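Long-range contact in antigen 43 (Escherichia coli, PDB 4KH3), which probably mediates bacterial clumping and biofilm formation as a self-associating autotransporter adhesin of uropathogenic strains: residues T64-N69 with T83-G88. Residues are numbered along the deposited sequence; the frame is centred on the assembly and turned at random.
Sequences TTVTAN and TVIRDG
Arg86 lays its guanidinium group against the methyls of Thr65 and Thr67 on the preceding turn of a parallel beta-helix, the fold of the autotransporter passenger. Strands 65-66 and 84-85 occupy equivalent places in successive turns and run parallel. Three backbone hydrogen bonds join them: Val84 N to Thr64 O, Val66 N to Val84 O (2.7 Å) and Arg86 N to Val66 O.

The Arg86 side chain bridges the turns on the outer surface. From CB, CG takes the position between the backbone N and the carbonyl carbon (chi1 54°) and passes 3.8 Å from Val66 O. The chain then runs extended through CD to NE, which lies 4.1 Å from Thr65 CG2. At the tip, Thr67 CG2 sits over one face of the guanidinium, 3.6 Å from NH1. Thr65 CG2 meets NH2 obliquely at 3.8 Å. Arg86 NH1 also forms a salt bridge with OD2 of the adjacent Asp87, 3.4 Å away; the hydrogen bond within it is weak.

Thr67 OG1 is turned to the turn before its own, where it is hydrogen-bonded with Ser37 OG. On the interior face, Val66 CB packs on Ile85 CG2 and Val66 CG2 on Thr83 CG2. Gln72 of strand 71-74 touches Val66 and Thr83 there. Thr64 OG1 is hydrogen-bonded to Gln53 OE1.

Past the strands, a water connects the segments. It accepts from Ala68 N and donates to Asp87 OD2. The backbones still touch here: Ala68 CA makes a CA-H...O contact of 3.2 Å with Asp87 O.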
loop_
_atom_site.group_PDB
_atom_site.type_symbol
_atom_site.label_atom_id
_atom_site.label_comp_id
_atom_site.label_asym_id
_atom_site.label_seq_id
_atom_site.Cartn_x
_atom_site.Cartn_y
_atom_site.Cartn_z
ATOM N N THR A 64 38.068 -1.299 -18.566
ATOM C CA THR A 64 37.812 -0.082 -19.298
ATOM C C THR A 64 37.064 0.894 -18.394
ATOM O O THR A 64 36.126 0.508 -17.696
ATOM C CB THR A 64 36.972 -0.388 -20.539
ATOM O OG1 THR A 64 37.713 -1.264 -21.400
ATOM C CG2 THR A 64 36.627 0.887 -21.281
ATOM N N THR A 65 37.499 2.146 -18.384
ATOM C CA THR A 65 36.732 3.203 -17.747
ATOM C C THR A 65 36.111 4.047 -18.847
ATOM O O THR A 65 36.814 4.537 -19.727
ATOM C CB THR A 65 37.605 4.099 -16.847
ATOM O OG1 THR A 65 38.096 3.332 -15.744
ATOM C CG2 THR A 65 36.787 5.275 -16.301
ATOM N N VAL A 66 34.790 4.186 -18.815
ATOM C CA VAL A 66 34.089 4.959 -19.826
ATOM C C VAL A 66 33.558 6.220 -19.176
ATOM O O VAL A 66 32.759 6.155 -18.248
ATOM C CB VAL A 66 32.946 4.172 -20.490
ATOM C CG1 VAL A 66 32.449 4.895 -21.743
ATOM C CG2 VAL A 66 33.412 2.793 -20.868
ATOM N N THR A 67 34.022 7.366 -19.663
ATOM C CA THR A 67 33.668 8.659 -19.085
ATOM C C THR A 67 32.564 9.338 -19.906
ATOM O O THR A 67 32.016 8.740 -20.837
ATOM C CB THR A 67 34.910 9.572 -18.982
ATOM O OG1 THR A 67 35.329 9.978 -20.292
ATOM C CG2 THR A 67 36.067 8.839 -18.308
ATOM N N ALA A 68 32.267 10.588 -19.560
ATOM C CA ALA A 68 31.106 11.331 -20.053
ATOM C C ALA A 68 30.779 11.238 -21.554
ATOM O O ALA A 68 29.613 11.027 -21.942
ATOM C CB ALA A 68 31.211 12.791 -19.626
ATOM N N ASN A 69 31.784 11.416 -22.398
ATOM C CA ASN A 69 31.560 11.324 -23.838
ATOM C C ASN A 69 32.006 9.982 -24.412
ATOM O O ASN A 69 32.101 9.819 -25.626
ATOM C CB ASN A 69 32.294 12.456 -24.558
ATOM C CG ASN A 69 31.629 13.792 -24.356
ATOM O OD1 ASN A 69 30.399 13.900 -24.393
ATOM N ND2 ASN A 69 32.434 14.821 -24.131
ATOM N N THR A 83 34.050 -3.292 -16.345
ATOM C CA THR A 83 33.889 -1.987 -16.961
ATOM C C THR A 83 33.253 -1.026 -15.978
ATOM O O THR A 83 32.229 -1.339 -15.363
ATOM C CB THR A 83 33.017 -2.071 -18.207
ATOM O OG1 THR A 83 33.385 -3.238 -18.958
ATOM C CG2 THR A 83 33.180 -0.815 -19.069
ATOM N N VAL A 84 33.889 0.131 -15.813
ATOM C CA VAL A 84 33.314 1.238 -15.067
ATOM C C VAL A 84 32.789 2.295 -16.049
ATOM O O VAL A 84 33.526 2.808 -16.890
ATOM C CB VAL A 84 34.349 1.872 -14.126
ATOM C CG1 VAL A 84 33.773 3.122 -13.476
ATOM C CG2 VAL A 84 34.764 0.867 -13.073
ATOM N N ILE A 85 31.507 2.604 -15.939
ATOM C CA ILE A 85 30.864 3.544 -16.830
ATOM C C ILE A 85 30.225 4.641 -16.003
ATOM O O ILE A 85 29.281 4.389 -15.258
ATOM C CB ILE A 85 29.771 2.857 -17.664
ATOM C CG1 ILE A 85 30.320 1.577 -18.308
ATOM C CG2 ILE A 85 29.188 3.849 -18.681
ATOM C CD1 ILE A 85 29.293 0.747 -19.045
ATOM N N ARG A 86 30.744 5.856 -16.126
ATOM C CA ARG A 86 30.253 6.970 -15.323
ATOM C C ARG A 86 29.899 8.206 -16.141
ATOM O O ARG A 86 30.182 8.289 -17.344
ATOM C CB ARG A 86 31.259 7.337 -14.239
ATOM C CG ARG A 86 32.674 7.615 -14.727
ATOM C CD ARG A 86 33.564 8.040 -13.540
ATOM N NE ARG A 86 35.011 7.951 -13.780
ATOM C CZ ARG A 86 35.734 8.860 -14.444
ATOM N NH1 ARG A 86 35.155 9.938 -14.979
ATOM N NH2 ARG A 86 37.046 8.688 -14.591
ATOM N N ASP A 87 29.230 9.134 -15.470
ATOM C CA ASP A 87 29.001 10.490 -15.963
ATOM C C ASP A 87 28.321 10.559 -17.322
ATOM O O ASP A 87 28.571 11.480 -18.106
ATOM C CB ASP A 87 30.304 11.284 -15.948
ATOM C CG ASP A 87 30.910 11.365 -14.562
ATOM O OD1 ASP A 87 30.146 11.311 -13.576
ATOM O OD2 ASP A 87 32.149 11.467 -14.452
ATOM N N GLY A 88 27.445 9.593 -17.587
ATOM C CA GLY A 88 26.662 9.603 -18.807
ATOM C C GLY A 88 27.338 8.894 -19.961
ATOM O O GLY A 88 26.779 8.834 -21.055
HETATM O O HOH W 1 35.940 -3.376 -19.872
HETATM O O HOH W 2 33.539 11.719 -16.749
HETATM O O HOH W 3 27.285 11.803 -22.137
#